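Local coordinates for poly-beta-1,6-N-acetyl-D-glucosamine export protein (Escherichia coli, PDB 4Y25), which exports the biofilm polysaccharide poly-beta-1,6-N-acetyl-D-glucosamine, probably partly N-deacetylated, across the outer membrane through the C-terminal beta-barrel domain described here, at residues Q243-L254 and L272-R283. Residues are numbered along the deposited sequence; the frame is centred on the assembly and turned at random.
Sequences QKHYGTDVVTQL and LRWEKRPYDGDR
Thr252 and Leu254 pair with Lys276 and Trp274 in an antiparallel beta hairpin, where strands 247-262 and 266-278 run side by side in the wall of the 16-stranded PgaA barrel. Leu254 and Trp274 exchange two backbone hydrogen bonds, as do Thr252 and Lys276, and between them Gln253 faces Glu275 in a non-hydrogen-bonded pair. On the Trp274 face Leu254 lies alongside the indole, its CD1 4.1 Å from Trp274 CE3, an apolar patch consistent with a lipid-facing surface. Thr252 adds only its methyl, CG2 3.7 Å from Trp274 CZ3, and the face becomes more polar toward Lys276 and Arg283. Gln253, Glu275 and Arg277 point to the other face, where Arg277 makes a salt bridge with Asp211 on strand 208-225.

Past the Thr252-Lys276 pair the backbone pairing ends, and Val250 O is met by a side chain instead. Arg283, bent at chi3 (66°), turns its guanidinium back across strand 247-262. Its NE donates to Val250 O at 3.1 Å, from above the carbonyl plane, while Val250 CG1 covers one guanidinium face and the aliphatic chain of Lys276 the opposite one.

At the loop end, Gln243 reaches across with an extended chain, CG anti to the backbone N (chi1 -176°), and its OE1 accepts a hydrogen bond from Asp280 N, 3.0 Å away. Tyr246, in the classic bulge it forms with Gly247 opposite Gln243, lays its ring over Asp280, whose CA sits 3.7 Å from the ring centroid, 9° off the normal, in a CH-pi contact. Gly281 suits the turn because its backbone angles would press a CB against Asp280 O. The chemistry thus changes along the hairpin: backbone bonds fix the register in the wall, the Arg283 guanidinium takes over at Val250, and the Gln243 amide and Tyr246 ring hold the turn at Asp280.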
ATOM      1  N   GLN A 243       8.926 -16.222  13.497  1.00 92.99           N
ATOM      2  CA  GLN A 243       9.180 -15.158  14.457  1.00 89.03           C
ATOM      3  C   GLN A 243      10.040 -15.699  15.596  1.00102.29           C
ATOM      4  O   GLN A 243       9.689 -16.696  16.231  1.00108.11           O
ATOM      5  CB  GLN A 243       7.865 -14.586  14.992  1.00 72.36           C
ATOM      6  CG  GLN A 243       8.032 -13.405  15.937  1.00 80.85           C
ATOM      7  CD  GLN A 243       6.714 -12.947  16.534  1.00 92.11           C
ATOM      8  OE1 GLN A 243       5.648 -13.450  16.176  1.00105.17           O
ATOM      9  NE2 GLN A 243       6.782 -11.990  17.453  1.00 78.47           N
ATOM     10  N   LYS A 244      11.170 -15.043  15.841  1.00 91.90           N
ATOM     11  CA  LYS A 244      12.113 -15.475  16.866  1.00107.80           C
ATOM     12  C   LYS A 244      11.446 -15.435  18.239  1.00119.97           C
ATOM     13  O   LYS A 244      10.648 -14.537  18.514  1.00119.97           O
ATOM     14  CB  LYS A 244      13.374 -14.604  16.809  1.00110.85           C
ATOM     15  CG  LYS A 244      14.306 -14.640  18.007  1.00125.05           C
ATOM     16  CD  LYS A 244      15.660 -14.060  17.589  1.00125.68           C
ATOM     17  CE  LYS A 244      16.400 -13.369  18.723  1.00114.69           C
ATOM     18  NZ  LYS A 244      15.808 -13.656  20.048  1.00126.75           N
ATOM     19  N   HIS A 245      11.765 -16.435  19.066  1.00111.23           N
ATOM     20  CA  HIS A 245      11.115 -16.694  20.358  1.00104.68           C
ATOM     21  C   HIS A 245       9.707 -17.259  20.198  1.00108.92           C
ATOM     22  O   HIS A 245       8.986 -17.411  21.185  1.00121.57           O
ATOM     23  CB  HIS A 245      11.058 -15.434  21.230  1.00102.96           C
ATOM     24  CG  HIS A 245      12.394 -14.979  21.727  1.00118.57           C
ATOM     25  ND1 HIS A 245      13.465 -15.831  21.865  1.00139.18           N
ATOM     26  CD2 HIS A 245      12.825 -13.758  22.124  1.00120.77           C
ATOM     27  CE1 HIS A 245      14.504 -15.156  22.328  1.00148.33           C
ATOM     28  NE2 HIS A 245      14.142 -13.898  22.491  1.00141.55           N
ATOM     29  N   TYR A 246       9.313 -17.577  18.967  1.00107.18           N
ATOM     30  CA  TYR A 246       7.969 -18.099  18.729  1.00101.49           C
ATOM     31  C   TYR A 246       7.913 -19.164  17.635  1.00 87.87           C
ATOM     32  O   TYR A 246       6.898 -19.840  17.475  1.00 83.86           O
ATOM     33  CB  TYR A 246       7.013 -16.957  18.387  1.00 91.12           C
ATOM     34  CG  TYR A 246       6.746 -16.034  19.552  1.00 97.27           C
ATOM     35  CD1 TYR A 246       5.813 -16.368  20.523  1.00 95.47           C
ATOM     36  CD2 TYR A 246       7.432 -14.833  19.686  1.00108.23           C
ATOM     37  CE1 TYR A 246       5.565 -15.531  21.594  1.00110.90           C
ATOM     38  CE2 TYR A 246       7.192 -13.988  20.755  1.00116.77           C
ATOM     39  CZ  TYR A 246       6.256 -14.343  21.706  1.00116.73           C
ATOM     40  OH  TYR A 246       6.010 -13.506  22.772  1.00107.74           O
ATOM     41  N   GLY A 247       8.998 -19.314  16.886  1.00 86.99           N
ATOM     42  CA  GLY A 247       9.070 -20.353  15.876  1.00 82.45           C
ATOM     43  C   GLY A 247       8.328 -20.017  14.598  1.00 94.12           C
ATOM     44  O   GLY A 247       8.414 -18.898  14.096  1.00 95.06           O
ATOM     45  N   THR A 248       7.591 -20.991  14.072  1.00 98.86           N
ATOM     46  CA  THR A 248       6.947 -20.847  12.771  1.00 87.87           C
ATOM     47  C   THR A 248       5.548 -21.454  12.747  1.00 87.66           C
ATOM     48  O   THR A 248       5.313 -22.524  13.307  1.00 89.02           O
ATOM     49  CB  THR A 248       7.803 -21.502  11.653  1.00 79.94           C
ATOM     50  OG1 THR A 248       9.005 -20.747  11.464  1.00 82.85           O
ATOM     51  CG2 THR A 248       7.045 -21.560  10.331  1.00 72.02           C
ATOM     52  N   ASP A 249       4.616 -20.752  12.112  1.00 90.84           N
ATOM     53  CA  ASP A 249       3.328 -21.337  11.774  1.00 96.58           C
ATOM     54  C   ASP A 249       2.956 -20.954  10.343  1.00102.99           C
ATOM     55  O   ASP A 249       3.740 -20.322   9.635  1.00103.66           O
ATOM     56  CB  ASP A 249       2.241 -20.898  12.757  1.00 89.14           C
ATOM     57  CG  ASP A 249       1.206 -21.985  13.001  1.00 94.03           C
ATOM     58  OD1 ASP A 249       1.043 -22.862  12.126  1.00102.77           O
ATOM     59  OD2 ASP A 249       0.560 -21.966  14.068  1.00110.47           O
ATOM     60  N   VAL A 250       1.756 -21.337   9.927  1.00103.92           N
ATOM     61  CA  VAL A 250       1.346 -21.209   8.535  1.00103.31           C
ATOM     62  C   VAL A 250       0.685 -19.856   8.242  1.00 93.28           C
ATOM     63  O   VAL A 250       0.026 -19.269   9.101  1.00 80.54           O
ATOM     64  CB  VAL A 250       0.387 -22.367   8.149  1.00102.33           C
ATOM     65  CG1 VAL A 250      -0.877 -22.323   8.994  1.00 92.03           C
ATOM     66  CG2 VAL A 250       0.054 -22.345   6.661  1.00103.57           C
ATOM     67  N   VAL A 251       0.892 -19.357   7.027  1.00 72.17           N
ATOM     68  CA  VAL A 251       0.223 -18.150   6.562  1.00 68.02           C
ATOM     69  C   VAL A 251      -0.721 -18.485   5.416  1.00 56.22           C
ATOM     70  O   VAL A 251      -0.331 -19.137   4.448  1.00 70.42           O
ATOM     71  CB  VAL A 251       1.229 -17.081   6.091  1.00 75.58           C
ATOM     72  CG1 VAL A 251       0.508 -15.920   5.411  1.00 61.72           C
ATOM     73  CG2 VAL A 251       2.047 -16.586   7.257  1.00 65.71           C
ATOM     74  N   THR A 252      -1.965 -18.045   5.531  1.00 63.45           N
ATOM     75  CA  THR A 252      -2.928 -18.240   4.459  1.00 81.30           C
ATOM     76  C   THR A 252      -3.628 -16.921   4.148  1.00 80.68           C
ATOM     77  O   THR A 252      -3.924 -16.134   5.048  1.00 74.00           O
ATOM     78  CB  THR A 252      -3.965 -19.323   4.820  1.00 84.28           C
ATOM     79  OG1 THR A 252      -4.888 -19.484   3.735  1.00108.92           O
ATOM     80  CG2 THR A 252      -4.729 -18.939   6.073  1.00 83.48           C
ATOM     81  N   GLN A 253      -3.872 -16.667   2.868  1.00 81.05           N
ATOM     82  CA  GLN A 253      -4.520 -15.422   2.477  1.00 83.80           C
ATOM     83  C   GLN A 253      -5.397 -15.592   1.243  1.00 76.06           C
ATOM     84  O   GLN A 253      -5.041 -16.297   0.297  1.00 73.73           O
ATOM     85  CB  GLN A 253      -3.472 -14.332   2.241  1.00 68.05           C
ATOM     86  CG  GLN A 253      -2.408 -14.690   1.225  1.00 89.98           C
ATOM     87  CD  GLN A 253      -1.230 -13.738   1.265  1.00 95.64           C
ATOM     88  OE1 GLN A 253      -1.019 -13.037   2.257  1.00 90.75           O
ATOM     89  NE2 GLN A 253      -0.453 -13.710   0.188  1.00 88.86           N
ATOM     90  N   LEU A 254      -6.555 -14.942   1.277  1.00 70.58           N
ATOM     91  CA  LEU A 254      -7.513 -14.992   0.181  1.00 67.53           C
ATOM     92  C   LEU A 254      -8.036 -13.601  -0.122  1.00 77.12           C
ATOM     93  O   LEU A 254      -8.212 -12.782   0.780  1.00 87.23           O
ATOM     94  CB  LEU A 254      -8.682 -15.920   0.515  1.00 74.77           C
ATOM     95  CG  LEU A 254      -8.399 -17.417   0.635  1.00 93.19           C
ATOM     96  CD1 LEU A 254      -9.544 -18.109   1.359  1.00 82.95           C
ATOM     97  CD2 LEU A 254      -8.184 -18.030  -0.737  1.00 86.55           C
ATOM     98  N   LEU A 272     -12.487  -7.769  -1.126  1.00 66.23           N
ATOM     99  CA  LEU A 272     -12.679  -8.377   0.183  1.00 73.92           C
ATOM    100  C   LEU A 272     -11.484  -9.262   0.515  1.00 63.22           C
ATOM    101  O   LEU A 272     -11.170 -10.189  -0.229  1.00 71.00           O
ATOM    102  CB  LEU A 272     -13.973  -9.188   0.216  1.00 65.75           C
ATOM    103  CG  LEU A 272     -14.184 -10.044   1.464  1.00 83.35           C
ATOM    104  CD1 LEU A 272     -14.235  -9.171   2.705  1.00 86.10           C
ATOM    105  CD2 LEU A 272     -15.450 -10.871   1.332  1.00 92.62           C
ATOM    106  N   ARG A 273     -10.812  -8.978   1.626  1.00 69.55           N
ATOM    107  CA  ARG A 273      -9.588  -9.701   1.958  1.00 72.16           C
ATOM    108  C   ARG A 273      -9.675 -10.473   3.263  1.00 71.02           C
ATOM    109  O   ARG A 273     -10.321 -10.047   4.220  1.00 81.05           O
ATOM    110  CB  ARG A 273      -8.401  -8.741   2.019  1.00 58.98           C
ATOM    111  CG  ARG A 273      -8.091  -8.100   0.688  1.00 62.06           C
ATOM    112  CD  ARG A 273      -6.609  -7.836   0.512  1.00 70.83           C
ATOM    113  NE  ARG A 273      -6.332  -7.405  -0.855  1.00 98.79           N
ATOM    114  CZ  ARG A 273      -6.204  -8.238  -1.883  1.00 90.51           C
ATOM    115  NH1 ARG A 273      -6.319  -9.547  -1.697  1.00 92.39           N
ATOM    116  NH2 ARG A 273      -5.960  -7.763  -3.096  1.00 68.72           N
ATOM    117  N   TRP A 274      -9.010 -11.621   3.280  1.00 65.59           N
ATOM    118  CA  TRP A 274      -8.890 -12.442   4.474  1.00 68.62           C
ATOM    119  C   TRP A 274      -7.446 -12.910   4.611  1.00 77.00           C
ATOM    120  O   TRP A 274      -6.793 -13.237   3.618  1.00 68.27           O
ATOM    121  CB  TRP A 274      -9.843 -13.635   4.405  1.00 84.95           C
ATOM    122  CG  TRP A 274      -9.909 -14.450   5.664  1.00 99.17           C
ATOM    123  CD1 TRP A 274     -10.534 -14.110   6.829  1.00109.90           C
ATOM    124  CD2 TRP A 274      -9.348 -15.750   5.875  1.00 92.86           C
ATOM    125  NE1 TRP A 274     -10.388 -15.113   7.756  1.00108.94           N
ATOM    126  CE2 TRP A 274      -9.666 -16.133   7.195  1.00104.33           C
ATOM    127  CE3 TRP A 274      -8.606 -16.628   5.078  1.00 89.91           C
ATOM    128  CZ2 TRP A 274      -9.267 -17.354   7.735  1.00105.74           C
ATOM    129  CZ3 TRP A 274      -8.211 -17.841   5.617  1.00116.83           C
ATOM    130  CH2 TRP A 274      -8.542 -18.191   6.933  1.00124.89           C
ATOM    131  N   GLU A 275      -6.938 -12.920   5.837  1.00 88.92           N
ATOM    132  CA  GLU A 275      -5.603 -13.447   6.083  1.00 97.07           C
ATOM    133  C   GLU A 275      -5.479 -13.955   7.514  1.00 92.01           C
ATOM    134  O   GLU A 275      -6.094 -13.421   8.439  1.00 98.89           O
ATOM    135  CB  GLU A 275      -4.534 -12.389   5.792  1.00 87.76           C
ATOM    136  CG  GLU A 275      -4.089 -11.577   6.993  1.00103.98           C
ATOM    137  CD  GLU A 275      -2.992 -10.592   6.650  1.00125.96           C
ATOM    138  OE1 GLU A 275      -1.943 -11.024   6.122  1.00117.19           O
ATOM    139  OE2 GLU A 275      -3.178  -9.384   6.909  1.00136.75           O
ATOM    140  N   LYS A 276      -4.689 -15.007   7.680  1.00 77.27           N
ATOM    141  CA  LYS A 276      -4.500 -15.622   8.982  1.00 88.40           C
ATOM    142  C   LYS A 276      -3.034 -15.992   9.158  1.00 85.02           C
ATOM    143  O   LYS A 276      -2.538 -16.930   8.535  1.00 91.23           O
ATOM    144  CB  LYS A 276      -5.398 -16.853   9.126  1.00100.17           C
ATOM    145  CG  LYS A 276      -5.496 -17.418  10.533  1.00102.75           C
ATOM    146  CD  LYS A 276      -6.444 -18.609  10.555  1.00106.88           C
ATOM    147  CE  LYS A 276      -6.702 -19.110  11.964  1.00 95.62           C
ATOM    148  NZ  LYS A 276      -7.616 -20.286  11.948  1.00100.75           N
ATOM    149  N   ARG A 277      -2.340 -15.231   9.996  1.00 91.65           N
ATOM    150  CA  ARG A 277      -0.930 -15.473  10.260  1.00101.67           C
ATOM    151  C   ARG A 277      -0.673 -15.416  11.765  1.00 92.83           C
ATOM    152  O   ARG A 277      -1.487 -14.879  12.515  1.00 75.29           O
ATOM    153  CB  ARG A 277      -0.061 -14.453   9.512  1.00107.54           C
ATOM    154  CG  ARG A 277      -0.182 -13.025  10.012  1.00 96.43           C
ATOM    155  CD  ARG A 277       0.740 -12.086   9.243  1.00109.05           C
ATOM    156  NE  ARG A 277       2.125 -12.553   9.223  1.00121.90           N
ATOM    157  CZ  ARG A 277       3.046 -12.212  10.121  1.00126.62           C
ATOM    158  NH1 ARG A 277       2.733 -11.398  11.120  1.00118.16           N
ATOM    159  NH2 ARG A 277       4.281 -12.684  10.019  1.00134.08           N
ATOM    160  N   PRO A 278       0.449 -15.992  12.218  1.00101.82           N
ATOM    161  CA  PRO A 278       0.763 -15.948  13.651  1.00 94.30           C
ATOM    162  C   PRO A 278       1.325 -14.606  14.118  1.00 85.53           C
ATOM    163  O   PRO A 278       2.177 -14.023  13.450  1.00 96.04           O
ATOM    164  CB  PRO A 278       1.811 -17.053  13.807  1.00 93.07           C
ATOM    165  CG  PRO A 278       2.456 -17.143  12.469  1.00 89.26           C
ATOM    166  CD  PRO A 278       1.365 -16.882  11.480  1.00 96.90           C
ATOM    167  N   TYR A 279       0.833 -14.127  15.257  1.00 93.48           N
ATOM    168  CA  TYR A 279       1.406 -12.968  15.935  1.00 88.94           C
ATOM    169  C   TYR A 279       1.763 -13.348  17.370  1.00102.23           C
ATOM    170  O   TYR A 279       0.871 -13.574  18.191  1.00 97.03           O
ATOM    171  CB  TYR A 279       0.433 -11.786  15.952  1.00 81.96           C
ATOM    172  CG  TYR A 279      -0.120 -11.361  14.608  1.00 95.35           C
ATOM    173  CD1 TYR A 279       0.560 -10.444  13.809  1.00 87.28           C
ATOM    174  CD2 TYR A 279      -1.338 -11.853  14.153  1.00 75.92           C
ATOM    175  CE1 TYR A 279       0.044 -10.041  12.588  1.00 82.37           C
ATOM    176  CE2 TYR A 279      -1.860 -11.456  12.935  1.00 83.39           C
ATOM    177  CZ  TYR A 279      -1.167 -10.551  12.157  1.00 96.05           C
ATOM    178  OH  TYR A 279      -1.690 -10.161  10.943  1.00 94.58           O
ATOM    179  N   ASP A 280       3.059 -13.411  17.668  1.00111.35           N
ATOM    180  CA  ASP A 280       3.540 -13.798  18.996  1.00110.56           C
ATOM    181  C   ASP A 280       2.950 -15.125  19.466  1.00108.17           C
ATOM    182  O   ASP A 280       2.483 -15.236  20.600  1.00116.37           O
ATOM    183  CB  ASP A 280       3.226 -12.710  20.029  1.00107.72           C
ATOM    184  CG  ASP A 280       4.116 -11.494  19.889  1.00114.26           C
ATOM    185  OD1 ASP A 280       5.183 -11.605  19.247  1.00125.74           O
ATOM    186  OD2 ASP A 280       3.754 -10.428  20.431  1.00114.04           O
ATOM    187  N   GLY A 281       2.970 -16.129  18.598  1.00 92.49           N
ATOM    188  CA  GLY A 281       2.479 -17.441  18.969  1.00115.62           C
ATOM    189  C   GLY A 281       1.531 -18.049  17.957  1.00118.74           C
ATOM    190  O   GLY A 281       1.953 -18.492  16.888  1.00122.18           O
ATOM    191  N   ASP A 282       0.245 -18.076  18.293  1.00129.11           N
ATOM    192  CA  ASP A 282      -0.743 -18.715  17.431  1.00145.00           C
ATOM    193  C   ASP A 282      -1.476 -17.687  16.569  1.00126.16           C
ATOM    194  O   ASP A 282      -1.475 -16.491  16.859  1.00114.77           O
ATOM    195  CB  ASP A 282      -1.733 -19.535  18.268  1.00155.90           C
ATOM    196  CG  ASP A 282      -2.722 -20.312  17.414  1.00151.99           C
ATOM    197  OD1 ASP A 282      -2.284 -21.208  16.658  1.00145.52           O
ATOM    198  OD2 ASP A 282      -3.935 -20.030  17.500  1.00147.69           O
ATOM    199  N   ARG A 283      -2.105 -18.183  15.510  1.00112.14           N
ATOM    200  CA  ARG A 283      -2.650 -17.365  14.439  1.00102.46           C
ATOM    201  C   ARG A 283      -3.966 -16.662  14.771  1.00103.49           C
ATOM    202  O   ARG A 283      -4.900 -17.274  15.290  1.00104.53           O
ATOM    203  CB  ARG A 283      -2.842 -18.244  13.204  1.00 96.00           C
ATOM    204  CG  ARG A 283      -1.665 -19.169  12.942  1.00 77.89           C
ATOM    205  CD  ARG A 283      -2.074 -20.385  12.131  1.00 98.07           C
ATOM    206  NE  ARG A 283      -2.501 -20.031  10.782  1.00110.48           N
ATOM    207  CZ  ARG A 283      -3.606 -20.491  10.206  1.00117.84           C
ATOM    208  NH1 ARG A 283      -4.401 -21.327  10.861  1.00131.51           N
ATOM    209  NH2 ARG A 283      -3.915 -20.118   8.973  1.00106.84           N
TER